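Local coordinates for LPXTG cell wall surface protein (Streptococcus gordonii, PDB 4IGB) that is anchored to the bacterial cell wall and probably acts as a surface adhesin, this chain being its N-terminal N1 and N2 domains, at residues D410-L415 with S424-T429; L109-V114 with V136-I141; D198-D203 with Q246-S251. One frame throughout, in Å; residues are numbered along the deposited sequence.

Contact 1: D410-L415 with S424-T429; sequences DNTVTL and SNQVST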
ATOM      1  N   ASP B 410      14.164  -6.425  27.986  1.00 30.16           N
ATOM      2  CA  ASP B 410      13.518  -6.711  26.706  1.00 28.83           C
ATOM      3  C   ASP B 410      14.424  -6.338  25.544  1.00 37.79           C
ATOM      4  O   ASP B 410      15.336  -5.515  25.687  1.00 21.52           O
ATOM      5  CB  ASP B 410      12.204  -5.925  26.582  1.00 31.27           C
ATOM      6  CG  ASP B 410      11.141  -6.423  27.539  1.00 44.46           C
ATOM      7  OD1 ASP B 410      11.156  -7.633  27.856  1.00 40.46           O
ATOM      8  OD2 ASP B 410      10.297  -5.614  27.979  1.00 43.13           O
ATOM      9  N   ASN B 411      14.161  -6.934  24.384  1.00 21.84           N
ATOM     10  CA  ASN B 411      14.890  -6.570  23.182  1.00 21.44           C
ATOM     11  C   ASN B 411      14.075  -6.867  21.916  1.00 22.73           C
ATOM     12  O   ASN B 411      13.322  -7.844  21.857  1.00 24.33           O
ATOM     13  CB  ASN B 411      16.241  -7.280  23.158  1.00 21.98           C
ATOM     14  CG  ASN B 411      17.097  -6.867  21.981  1.00 28.06           C
ATOM     15  OD1 ASN B 411      17.237  -7.615  21.019  1.00 17.80           O
ATOM     16  ND2 ASN B 411      17.664  -5.661  22.044  1.00 21.30           N
ATOM     17  N   THR B 412      14.216  -5.996  20.925  1.00 20.83           N
ATOM     18  CA  THR B 412      13.557  -6.144  19.630  1.00 22.74           C
ATOM     19  C   THR B 412      14.525  -5.619  18.580  1.00 23.63           C
ATOM     20  O   THR B 412      15.224  -4.629  18.813  1.00 23.86           O
ATOM     21  CB  THR B 412      12.216  -5.356  19.580  1.00 23.65           C
ATOM     22  OG1 THR B 412      11.264  -5.996  20.435  1.00 32.28           O
ATOM     23  CG2 THR B 412      11.629  -5.305  18.158  1.00 23.45           C
ATOM     24  N   VAL B 413      14.604  -6.286  17.433  1.00 18.51           N
ATOM     25  CA  VAL B 413      15.457  -5.771  16.383  1.00 14.43           C
ATOM     26  C   VAL B 413      14.583  -5.516  15.184  1.00 18.24           C
ATOM     27  O   VAL B 413      13.539  -6.145  15.047  1.00 20.75           O
ATOM     28  CB  VAL B 413      16.659  -6.701  16.067  1.00 17.90           C
ATOM     29  CG1 VAL B 413      16.210  -7.979  15.321  1.00 22.10           C
ATOM     30  CG2 VAL B 413      17.681  -5.954  15.271  1.00 21.34           C
ATOM     31  N   THR B 414      14.987  -4.574  14.337  1.00 19.49           N
ATOM     32  CA  THR B 414      14.173  -4.178  13.184  1.00 21.65           C
ATOM     33  C   THR B 414      14.930  -4.209  11.866  1.00 20.46           C
ATOM     34  O   THR B 414      15.982  -3.590  11.728  1.00 21.58           O
ATOM     35  CB  THR B 414      13.586  -2.764  13.378  1.00 22.50           C
ATOM     36  OG1 THR B 414      12.793  -2.757  14.565  1.00 27.34           O
ATOM     37  CG2 THR B 414      12.708  -2.367  12.194  1.00 18.60           C
ATOM     38  N   LEU B 415      14.375  -4.912  10.889  1.00 21.94           N
ATOM     39  CA  LEU B 415      14.968  -4.961   9.564  1.00 18.78           C
ATOM     40  C   LEU B 415      14.403  -3.830   8.739  1.00 19.77           C
ATOM     41  O   LEU B 415      13.199  -3.582   8.751  1.00 17.07           O
ATOM     42  CB  LEU B 415      14.667  -6.290   8.882  1.00 15.49           C
ATOM     43  CG  LEU B 415      15.101  -6.477   7.427  1.00 18.45           C
ATOM     44  CD1 LEU B 415      16.619  -6.364   7.261  1.00 10.14           C
ATOM     45  CD2 LEU B 415      14.607  -7.830   6.912  1.00 18.60           C
ATOM     46  N   SER B 424      11.360  -7.714  14.638  1.00 19.34           N
ATOM     47  CA  SER B 424      11.427  -9.098  15.075  1.00 21.12           C
ATOM     48  C   SER B 424      10.388  -9.334  16.166  1.00 26.03           C
ATOM     49  O   SER B 424       9.702  -8.408  16.597  1.00 24.55           O
ATOM     50  CB  SER B 424      12.803  -9.380  15.659  1.00 19.89           C
ATOM     51  OG  SER B 424      12.932  -8.737  16.920  1.00 20.94           O
ATOM     52  N   ASN B 425      10.274 -10.578  16.614  1.00 20.58           N
ATOM     53  CA  ASN B 425       9.575 -10.850  17.858  1.00 26.18           C
ATOM     54  C   ASN B 425      10.375 -10.191  18.967  1.00 32.05           C
ATOM     55  O   ASN B 425      11.588  -9.983  18.825  1.00 22.66           O
ATOM     56  CB  ASN B 425       9.535 -12.351  18.113  1.00 24.18           C
ATOM     57  CG  ASN B 425      10.915 -12.967  18.077  1.00 24.43           C
ATOM     58  OD1 ASN B 425      11.549 -13.018  17.024  1.00 26.88           O
ATOM     59  ND2 ASN B 425      11.402 -13.410  19.231  1.00 26.18           N
ATOM     60  N   GLN B 426       9.705  -9.868  20.067  1.00 26.43           N
ATOM     61  CA  GLN B 426      10.387  -9.368  21.253  1.00 20.45           C
ATOM     62  C   GLN B 426      10.859 -10.521  22.147  1.00 27.84           C
ATOM     63  O   GLN B 426      10.167 -11.529  22.292  1.00 34.30           O
ATOM     64  CB  GLN B 426       9.471  -8.433  22.044  1.00 21.93           C
ATOM     65  CG  GLN B 426      10.159  -7.799  23.249  1.00 27.85           C
ATOM     66  CD  GLN B 426       9.198  -7.012  24.113  1.00 42.05           C
ATOM     67  OE1 GLN B 426       9.197  -5.782  24.099  1.00 34.03           O
ATOM     68  NE2 GLN B 426       8.372  -7.722  24.876  1.00 34.69           N
ATOM     69  N   VAL B 427      12.038 -10.384  22.747  1.00 31.22           N
ATOM     70  CA  VAL B 427      12.528 -11.410  23.670  1.00 28.20           C
ATOM     71  C   VAL B 427      12.766 -10.816  25.036  1.00 31.74           C
ATOM     72  O   VAL B 427      12.794  -9.599  25.198  1.00 29.61           O
ATOM     73  CB  VAL B 427      13.846 -12.083  23.200  1.00 31.70           C
ATOM     74  CG1 VAL B 427      13.633 -12.839  21.886  1.00 20.65           C
ATOM     75  CG2 VAL B 427      14.981 -11.059  23.098  1.00 16.48           C
ATOM     76  N   SER B 428      12.951 -11.683  26.020  1.00 29.18           N
ATOM     77  CA  SER B 428      13.073 -11.224  27.390  1.00 39.05           C
ATOM     78  C   SER B 428      14.120 -11.992  28.175  1.00 32.80           C
ATOM     79  O   SER B 428      14.193 -13.214  28.109  1.00 34.77           O
ATOM     80  CB  SER B 428      11.725 -11.332  28.104  1.00 31.34           C
ATOM     81  OG  SER B 428      11.093 -10.068  28.177  1.00 51.06           O
ATOM     82  N   THR B 429      14.922 -11.256  28.928  1.00 36.75           N
ATOM     83  CA  THR B 429      15.792 -11.862  29.920  1.00 38.64           C
ATOM     84  C   THR B 429      15.354 -11.432  31.318  1.00 39.43           C
ATOM     85  O   THR B 429      15.421 -10.247  31.663  1.00 32.23           O
ATOM     86  CB  THR B 429      17.252 -11.489  29.674  1.00 33.47           C
ATOM     87  OG1 THR B 429      17.636 -11.958  28.370  1.00 28.54           O
ATOM     88  CG2 THR B 429      18.145 -12.115  30.742  1.00 30.31           C
TER
HETATM   89  O   HOH W   1      11.594  -4.701  23.007  1.00 34.41           O

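Contact 2: L109-V114 with V136-I141; sequences LNFNKV and VEFFSI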
ATOM      1  N   LEU B 109     -10.781   4.780   3.637  1.00 16.67           N
ATOM      2  CA  LEU B 109     -10.894   5.246   2.268  1.00 15.00           C
ATOM      3  C   LEU B 109     -11.787   6.481   2.268  1.00 19.44           C
ATOM      4  O   LEU B 109     -12.996   6.393   2.471  1.00 16.14           O
ATOM      5  CB  LEU B 109     -11.482   4.151   1.368  1.00 21.52           C
ATOM      6  CG  LEU B 109     -11.346   4.391  -0.132  1.00 19.50           C
ATOM      7  CD1 LEU B 109      -9.886   4.395  -0.494  1.00 18.04           C
ATOM      8  CD2 LEU B 109     -12.104   3.325  -0.934  1.00 19.72           C
ATOM      9  N   ASN B 110     -11.174   7.637   2.061  1.00 13.62           N
ATOM     10  CA  ASN B 110     -11.916   8.883   2.059  1.00 18.47           C
ATOM     11  C   ASN B 110     -12.008   9.502   0.668  1.00 19.85           C
ATOM     12  O   ASN B 110     -10.989   9.731  -0.004  1.00 16.69           O
ATOM     13  CB  ASN B 110     -11.317   9.872   3.067  1.00 20.09           C
ATOM     14  CG  ASN B 110     -12.259  11.026   3.360  1.00 33.87           C
ATOM     15  OD1 ASN B 110     -13.302  10.839   3.985  1.00 44.39           O
ATOM     16  ND2 ASN B 110     -11.922  12.211   2.876  1.00 35.13           N
ATOM     17  N   PHE B 111     -13.235   9.732   0.223  1.00 19.21           N
ATOM     18  CA  PHE B 111     -13.465  10.512  -0.980  1.00 17.24           C
ATOM     19  C   PHE B 111     -13.431  11.971  -0.586  1.00 18.95           C
ATOM     20  O   PHE B 111     -14.365  12.484   0.021  1.00 16.40           O
ATOM     21  CB  PHE B 111     -14.789  10.135  -1.657  1.00 17.72           C
ATOM     22  CG  PHE B 111     -14.736   8.820  -2.362  1.00 20.36           C
ATOM     23  CD1 PHE B 111     -14.805   7.630  -1.644  1.00 21.55           C
ATOM     24  CD2 PHE B 111     -14.566   8.762  -3.741  1.00 22.21           C
ATOM     25  CE1 PHE B 111     -14.729   6.405  -2.287  1.00 18.35           C
ATOM     26  CE2 PHE B 111     -14.482   7.527  -4.396  1.00 21.45           C
ATOM     27  CZ  PHE B 111     -14.572   6.355  -3.661  1.00 17.85           C
ATOM     28  N   ASN B 112     -12.331  12.635  -0.916  1.00 17.22           N
ATOM     29  CA  ASN B 112     -12.162  14.039  -0.564  1.00 19.33           C
ATOM     30  C   ASN B 112     -13.053  14.885  -1.436  1.00 18.50           C
ATOM     31  O   ASN B 112     -13.596  15.892  -0.996  1.00 20.07           O
ATOM     32  CB  ASN B 112     -10.710  14.441  -0.761  1.00 16.04           C
ATOM     33  CG  ASN B 112      -9.763  13.534   0.004  1.00 27.51           C
ATOM     34  OD1 ASN B 112      -9.899  13.364   1.224  1.00 17.96           O
ATOM     35  ND2 ASN B 112      -8.826  12.912  -0.712  1.00 14.07           N
ATOM     36  N   LYS B 113     -13.199  14.457  -2.686  1.00 12.61           N
ATOM     37  CA  LYS B 113     -14.013  15.185  -3.636  1.00 19.35           C
ATOM     38  C   LYS B 113     -14.301  14.298  -4.835  1.00 18.19           C
ATOM     39  O   LYS B 113     -13.436  13.550  -5.307  1.00 19.75           O
ATOM     40  CB  LYS B 113     -13.307  16.472  -4.099  1.00 19.17           C
ATOM     41  CG  LYS B 113     -14.114  17.279  -5.105  1.00 22.99           C
ATOM     42  CD  LYS B 113     -13.361  18.515  -5.600  1.00 25.68           C
ATOM     43  CE  LYS B 113     -13.297  19.583  -4.512  1.00 33.97           C
ATOM     44  NZ  LYS B 113     -12.376  20.710  -4.887  1.00 35.80           N
ATOM     45  N   VAL B 114     -15.532  14.370  -5.310  1.00 14.60           N
ATOM     46  CA  VAL B 114     -15.874  13.802  -6.608  1.00 20.90           C
ATOM     47  C   VAL B 114     -16.507  14.919  -7.412  1.00 17.63           C
ATOM     48  O   VAL B 114     -17.441  15.576  -6.948  1.00 20.50           O
ATOM     49  CB  VAL B 114     -16.851  12.607  -6.486  1.00 21.66           C
ATOM     50  CG1 VAL B 114     -17.270  12.082  -7.892  1.00 16.92           C
ATOM     51  CG2 VAL B 114     -16.228  11.494  -5.627  1.00 15.02           C
ATOM     52  N   VAL B 136     -25.686   9.490 -10.472  1.00 20.35           N
ATOM     53  CA  VAL B 136     -24.529   9.126 -11.273  1.00 19.62           C
ATOM     54  C   VAL B 136     -23.639   8.191 -10.450  1.00 23.12           C
ATOM     55  O   VAL B 136     -23.425   8.404  -9.254  1.00 24.48           O
ATOM     56  CB  VAL B 136     -23.742  10.381 -11.731  1.00 25.15           C
ATOM     57  CG1 VAL B 136     -22.411  10.004 -12.347  1.00 15.96           C
ATOM     58  CG2 VAL B 136     -24.568  11.214 -12.711  1.00 29.47           C
ATOM     59  N   GLU B 137     -23.135   7.150 -11.097  1.00 26.17           N
ATOM     60  CA  GLU B 137     -22.285   6.158 -10.455  1.00 27.03           C
ATOM     61  C   GLU B 137     -20.921   6.755 -10.090  1.00 21.53           C
ATOM     62  O   GLU B 137     -20.357   7.533 -10.859  1.00 18.33           O
ATOM     63  CB  GLU B 137     -22.093   4.984 -11.419  1.00 20.48           C
ATOM     64  CG  GLU B 137     -21.275   3.825 -10.866  1.00 19.81           C
ATOM     65  CD  GLU B 137     -22.058   2.965  -9.881  1.00 25.56           C
ATOM     66  OE1 GLU B 137     -23.301   2.860 -10.005  1.00 20.72           O
ATOM     67  OE2 GLU B 137     -21.422   2.393  -8.967  1.00 26.57           O
ATOM     68  N   PHE B 138     -20.378   6.398  -8.930  1.00 22.23           N
ATOM     69  CA  PHE B 138     -18.979   6.742  -8.670  1.00 19.77           C
ATOM     70  C   PHE B 138     -18.146   5.665  -7.981  1.00 17.95           C
ATOM     71  O   PHE B 138     -16.927   5.664  -8.106  1.00 16.05           O
ATOM     72  CB  PHE B 138     -18.841   8.093  -7.944  1.00 17.28           C
ATOM     73  CG  PHE B 138     -19.166   8.048  -6.480  1.00 19.11           C
ATOM     74  CD1 PHE B 138     -18.152   7.962  -5.539  1.00 22.13           C
ATOM     75  CD2 PHE B 138     -20.487   8.122  -6.037  1.00 15.64           C
ATOM     76  CE1 PHE B 138     -18.448   7.937  -4.184  1.00 20.81           C
ATOM     77  CE2 PHE B 138     -20.784   8.089  -4.685  1.00 14.77           C
ATOM     78  CZ  PHE B 138     -19.772   8.007  -3.757  1.00 15.97           C
ATOM     79  N   PHE B 139     -18.792   4.739  -7.279  1.00 18.64           N
ATOM     80  CA  PHE B 139     -18.061   3.820  -6.417  1.00 13.09           C
ATOM     81  C   PHE B 139     -18.863   2.583  -6.046  1.00 23.40           C
ATOM     82  O   PHE B 139     -20.059   2.666  -5.752  1.00 16.32           O
ATOM     83  CB  PHE B 139     -17.635   4.562  -5.135  1.00 14.68           C
ATOM     84  CG  PHE B 139     -16.939   3.696  -4.120  1.00 16.22           C
ATOM     85  CD1 PHE B 139     -15.631   3.274  -4.324  1.00 17.62           C
ATOM     86  CD2 PHE B 139     -17.583   3.324  -2.947  1.00 19.96           C
ATOM     87  CE1 PHE B 139     -14.973   2.495  -3.379  1.00 15.86           C
ATOM     88  CE2 PHE B 139     -16.927   2.538  -1.993  1.00 20.81           C
ATOM     89  CZ  PHE B 139     -15.631   2.123  -2.215  1.00 12.26           C
ATOM     90  N   SER B 140     -18.196   1.429  -6.034  1.00 14.88           N
ATOM     91  CA  SER B 140     -18.846   0.212  -5.559  1.00 15.83           C
ATOM     92  C   SER B 140     -17.825  -0.683  -4.907  1.00 16.93           C
ATOM     93  O   SER B 140     -16.616  -0.568  -5.160  1.00 17.89           O
ATOM     94  CB  SER B 140     -19.565  -0.544  -6.695  1.00 14.92           C
ATOM     95  OG  SER B 140     -18.632  -1.079  -7.626  1.00 25.08           O
ATOM     96  N   ILE B 141     -18.327  -1.570  -4.057  1.00 17.94           N
ATOM     97  CA  ILE B 141     -17.519  -2.601  -3.430  1.00 18.63           C
ATOM     98  C   ILE B 141     -18.106  -3.961  -3.799  1.00 21.85           C
ATOM     99  O   ILE B 141     -19.283  -4.218  -3.565  1.00 21.07           O
ATOM    100  CB  ILE B 141     -17.539  -2.449  -1.906  1.00 16.80           C
ATOM    101  CG1 ILE B 141     -17.053  -1.053  -1.519  1.00 17.75           C
ATOM    102  CG2 ILE B 141     -16.700  -3.538  -1.244  1.00 17.12           C
ATOM    103  CD1 ILE B 141     -17.137  -0.770  -0.028  1.00 18.18           C
TER

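Contact 3: D198-D203 with Q246-S251; sequences DIDAID and QITGGS. With NA (sodium ion), chain M.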
ATOM      1  N   ASP B 198      -5.298  -2.065 -16.047  1.00 25.22           N
ATOM      2  CA  ASP B 198      -6.318  -1.916 -17.070  1.00 21.51           C
ATOM      3  C   ASP B 198      -6.737  -0.479 -17.274  1.00 18.67           C
ATOM      4  O   ASP B 198      -7.913  -0.202 -17.524  1.00 19.33           O
ATOM      5  CB  ASP B 198      -7.570  -2.753 -16.747  1.00 17.53           C
ATOM      6  CG  ASP B 198      -8.470  -2.920 -17.970  1.00 31.54           C
ATOM      7  OD1 ASP B 198      -7.907  -3.015 -19.085  1.00 24.67           O
ATOM      8  OD2 ASP B 198      -9.711  -2.922 -17.835  1.00 27.06           O
ATOM      9  N   ILE B 199      -5.783   0.439 -17.192  1.00 23.11           N
ATOM     10  CA  ILE B 199      -6.074   1.829 -17.519  1.00 18.43           C
ATOM     11  C   ILE B 199      -6.032   1.978 -19.039  1.00 24.21           C
ATOM     12  O   ILE B 199      -4.955   2.215 -19.601  1.00 23.81           O
ATOM     13  CB  ILE B 199      -5.049   2.788 -16.906  1.00 22.88           C
ATOM     14  CG1 ILE B 199      -4.926   2.522 -15.401  1.00 20.84           C
ATOM     15  CG2 ILE B 199      -5.427   4.252 -17.233  1.00 15.43           C
ATOM     16  CD1 ILE B 199      -6.260   2.443 -14.696  1.00 24.46           C
ATOM     17  N   ASP B 200      -7.191   1.859 -19.693  1.00 21.05           N
ATOM     18  CA  ASP B 200      -7.216   1.620 -21.135  1.00 16.69           C
ATOM     19  C   ASP B 200      -8.447   2.128 -21.864  1.00 26.22           C
ATOM     20  O   ASP B 200      -8.578   1.917 -23.067  1.00 26.62           O
ATOM     21  CB  ASP B 200      -7.043   0.120 -21.421  1.00 21.16           C
ATOM     22  CG  ASP B 200      -8.360  -0.653 -21.355  1.00 29.55           C
ATOM     23  OD1 ASP B 200      -9.258  -0.237 -20.605  1.00 23.74           O
ATOM     24  OD2 ASP B 200      -8.504  -1.681 -22.054  1.00 28.94           O
ATOM     25  N   ALA B 201      -9.350   2.805 -21.163  1.00 23.09           N
ATOM     26  CA  ALA B 201     -10.567   3.274 -21.816  1.00 29.14           C
ATOM     27  C   ALA B 201     -10.368   4.626 -22.476  1.00 25.93           C
ATOM     28  O   ALA B 201      -9.774   5.527 -21.895  1.00 23.71           O
ATOM     29  CB  ALA B 201     -11.740   3.326 -20.838  1.00 26.10           C
ATOM     30  N   ILE B 202     -10.871   4.746 -23.703  1.00 22.91           N
ATOM     31  CA  ILE B 202     -10.878   5.998 -24.432  1.00 29.58           C
ATOM     32  C   ILE B 202     -12.191   6.073 -25.198  1.00 31.09           C
ATOM     33  O   ILE B 202     -12.572   5.115 -25.867  1.00 31.88           O
ATOM     34  CB  ILE B 202      -9.679   6.071 -25.415  1.00 34.49           C
ATOM     35  CG1 ILE B 202      -8.359   5.885 -24.655  1.00 33.28           C
ATOM     36  CG2 ILE B 202      -9.696   7.378 -26.207  1.00 26.57           C
ATOM     37  CD1 ILE B 202      -7.112   6.092 -25.492  1.00 30.23           C
ATOM     38  N   ASP B 203     -12.900   7.192 -25.094  1.00 31.99           N
ATOM     39  CA  ASP B 203     -14.181   7.306 -25.789  1.00 30.13           C
ATOM     40  C   ASP B 203     -14.090   8.247 -26.991  1.00 30.69           C
ATOM     41  O   ASP B 203     -13.013   8.750 -27.312  1.00 25.59           O
ATOM     42  CB  ASP B 203     -15.316   7.713 -24.832  1.00 26.75           C
ATOM     43  CG  ASP B 203     -15.168   9.130 -24.286  1.00 29.14           C
ATOM     44  OD1 ASP B 203     -14.306   9.888 -24.782  1.00 28.98           O
ATOM     45  OD2 ASP B 203     -15.938   9.489 -23.355  1.00 25.27           O
ATOM     46  N   GLN B 246      -4.328   2.683 -25.128  1.00 32.84           N
ATOM     47  CA  GLN B 246      -4.836   1.589 -25.949  1.00 32.06           C
ATOM     48  C   GLN B 246      -5.568   0.525 -25.147  1.00 35.46           C
ATOM     49  O   GLN B 246      -5.376   0.395 -23.938  1.00 32.38           O
ATOM     50  CB  GLN B 246      -3.697   0.945 -26.741  1.00 31.60           C
ATOM     51  CG  GLN B 246      -2.555   0.426 -25.874  1.00 34.01           C
ATOM     52  CD  GLN B 246      -1.592  -0.466 -26.646  1.00 49.78           C
ATOM     53  OE1 GLN B 246      -0.639   0.010 -27.279  1.00 40.52           O
ATOM     54  NE2 GLN B 246      -1.837  -1.771 -26.595  1.00 47.24           N
ATOM     55  N   ILE B 247      -6.408  -0.238 -25.840  1.00 25.37           N
ATOM     56  CA  ILE B 247      -7.109  -1.364 -25.244  1.00 22.73           C
ATOM     57  C   ILE B 247      -6.113  -2.420 -24.796  1.00 24.63           C
ATOM     58  O   ILE B 247      -5.134  -2.688 -25.488  1.00 32.26           O
ATOM     59  CB  ILE B 247      -8.062  -1.995 -26.256  1.00 36.21           C
ATOM     60  CG1 ILE B 247      -8.966  -0.921 -26.852  1.00 45.02           C
ATOM     61  CG2 ILE B 247      -8.901  -3.077 -25.598  1.00 32.02           C
ATOM     62  CD1 ILE B 247      -9.944  -0.384 -25.859  1.00 55.64           C
ATOM     63  N   THR B 248      -6.351  -3.003 -23.629  1.00 24.43           N
ATOM     64  CA  THR B 248      -5.546  -4.115 -23.135  1.00 30.32           C
ATOM     65  C   THR B 248      -6.481  -5.176 -22.596  1.00 35.25           C
ATOM     66  O   THR B 248      -7.404  -4.867 -21.844  1.00 33.40           O
ATOM     67  CB  THR B 248      -4.600  -3.696 -21.978  1.00 28.56           C
ATOM     68  OG1 THR B 248      -5.351  -2.993 -20.977  1.00 21.69           O
ATOM     69  CG2 THR B 248      -3.484  -2.802 -22.492  1.00 23.38           C
ATOM     70  N   GLY B 249      -6.243  -6.430 -22.967  1.00 32.04           N
ATOM     71  CA  GLY B 249      -7.063  -7.510 -22.460  1.00 29.79           C
ATOM     72  C   GLY B 249      -6.235  -8.560 -21.753  1.00 27.41           C
ATOM     73  O   GLY B 249      -5.063  -8.765 -22.080  1.00 26.62           O
ATOM     74  N   GLY B 250      -6.849  -9.228 -20.782  1.00 28.75           N
ATOM     75  CA  GLY B 250      -6.174 -10.258 -20.017  1.00 27.65           C
ATOM     76  C   GLY B 250      -5.313  -9.707 -18.891  1.00 28.33           C
ATOM     77  O   GLY B 250      -4.744  -8.619 -18.995  1.00 26.79           O
ATOM     78  N   SER B 251      -5.206 -10.480 -17.822  1.00 24.77           N
ATOM     79  CA  SER B 251      -4.448 -10.101 -16.638  1.00 27.91           C
ATOM     80  C   SER B 251      -3.034  -9.594 -16.926  1.00 34.86           C
ATOM     81  O   SER B 251      -2.647  -8.526 -16.446  1.00 25.35           O
ATOM     82  CB  SER B 251      -4.367 -11.280 -15.678  1.00 36.32           C
ATOM     83  OG  SER B 251      -3.547 -10.953 -14.570  1.00 48.55           O
TER
HETATM   84 NA    NA M 504      -9.575  -3.854 -20.965  0.72 31.94          NA
HETATM   85  O   HOH W   2      -3.689   2.032 -22.160  1.00 20.53           O
HETATM   86  O   HOH W   3     -10.213  -5.838 -19.683  1.00 37.28           O

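Contact 1: D410-L415 with S424-T429
Asp410 and Gln426 lay their flat ends together across two antiparallel strands. The carboxylate and amide planes are 12° apart and stacked, with Asp410 CG 4.0 Å from Gln426 CD. Gln426 reaches this place because its CG stands anti to the backbone N (chi1 -176°) and the chain is extended beyond. On the way its CB passes 3.4 Å from Thr412 OG1, the two side chains crossing at about a right angle. A water ties the same pair: it donates to Gln426 OE1 and also binds Thr412 OG1. Next to the stack, Asp410 OD1 lies 2.5 Å from Ser428 OG, and Lys408 is a weak partner of both.

Asn411 and Val427 form a hydrogen-bonded antiparallel pair. Val427 N gives the straighter of their two bonds, 3.0 Å to Asn411 O and in the carbonyl plane. Their side chains lie on the other face of the sheet from Asp410 and Ser428. There the amide of Asn411 bonds Gln337.

At the far end a side chain stands in for backbone. Ser424 OG sits between its own N and carbonyl carbon (chi1 72°). It accepts the Val413 N-H at 3.0 Å, almost straight, and donates to Asn425 O at 2.6 Å. The hydroxyl thus relays the Val413 N-H to the carbonyl of the next residue, Asn425. Ser424 N closes the ring on Val413 O at 2.7 Å, while Val413 CG1 packs on Ser424 CB.

This is antiparallel strand pairing, continued at Val413 by a side-chain-to-backbone bond of Ser424, in the N2 domain of the adhesin clan.

Contact 2: L109-V114 with V136-I141
Phe111 meets Phe138 with a face and Phe139 with an edge, and these three rings form the tight part of the contact. The edge of Phe138 points at one face of Phe111, with Phe138 CE1 3.9 Å above that plane and over its centre. The two planes stand at 86°, a T-shaped pair. Phe111 in turn presents its own edge to Phe139. Its CE1 lies above the Phe139 face, offset toward the rim, and its CZ comes to 3.3 Å from Phe139 CD1. These planes are at 67°, with centroids 5.0 Å apart.

Phe138 and Phe139 are consecutive, yet both point toward the other strand. A classic beta bulge opposite Phe72 makes this possible. Their first torsions differ: CG of Phe138 lies between N and the carbonyl carbon (chi1 77°), while CG of Phe139 is anti to N. This sets Phe138 edge-on over a Phe111 face, and Phe139 face-on to its edge.

The packing is thinner at the ends. Leu109 CD2 meets Phe139 CE1 at 3.9 Å, and Val114 CG2 meets Phe138 CD1 at 4.0 Å. On the side of strand 109-114 turned from the other sheet the character changes. Asn110 ND2 donates to Asn112 OD1 at 2.9 Å, Asn112 ND2 bonds Asp175 and Thr177, and Lys113 is exposed to solvent. Asn112 and Lys113 form a second classic bulge, opposite Asp175.

No hydrogen bond joins the two segments, whose axes are 10.2 Å apart. Strands 103-118 and 135-142 belong to different antiparallel sheets, and their facing side chains make the aromatic core of a beta-sandwich in the N1 domain.

Contact 3: D198-D203 with Q246-S251
Asp198, Asp200 and Thr248 meet around a sodium ion. Asp198 OD1 binds it at 2.6 Å and Asp200 OD2 at 2.7 Å. The backbone O of Thr248 is closer, at 2.5 Å. A water and one further atom of the structure complete the set. Each aspartate uses one oxygen as its metal ligand. Asp198 has CG anti to its N (chi1 -164°), which carries the carboxylate over to the ion.

Hydrogen bonds to the ligands form the second group. Thr248 N donates to Asp200 OD2 at 3.0 Å and nearly straight, meeting the anti lone pair of that oxygen. One atom is thus shared between the metal and an N-H, and the carboxylate is fixed in rotation. The hydroxyl of Thr248 bonds mainly to Ser258 and has only a weak, unsettled contact with Asp198 OD1. Glu209 accepts the backbone N-H groups of Asp200 and Ala201.

A water links the two backbones away from the ion. It donates to Ile199 O at 2.9 Å and accepts from Gln246 N at 3.1 Å.

Apolar contact is sparse, but Asp200 CB is pressed close on Gln246 O, at 3.0 Å. Ile247 CG2 lies near Asp200 OD2, and Ile202 only brushes Gln246.

Two carboxylates brought this close would probably repel each other without a cation. The sodium likely offsets that charge, and with the Thr248 carbonyl it pins two loops that are far apart in sequence.

Along the chain contact 2 closes first, contact 3 follows and contact 1 comes last. Contacts 2 and 3 both lie in the N-terminal domain, with centres 21 Å apart and nearest atoms about 13 Å apart. Contact 2 joins two sheets inside that domain. Contact 3 ties loops beyond strands 193-194 and 239-243, the second of which belongs to the same eight-stranded sheet as strand 103-118. Contact 1 lies in the N2 domain, with its centre 42 Å from that of contact 2 and 47 Å from that of contact 3, across the chain's centre. None of the three touches another: two lie in the N-terminal domain and one in N2, consistent with an elongated two-domain surface protein.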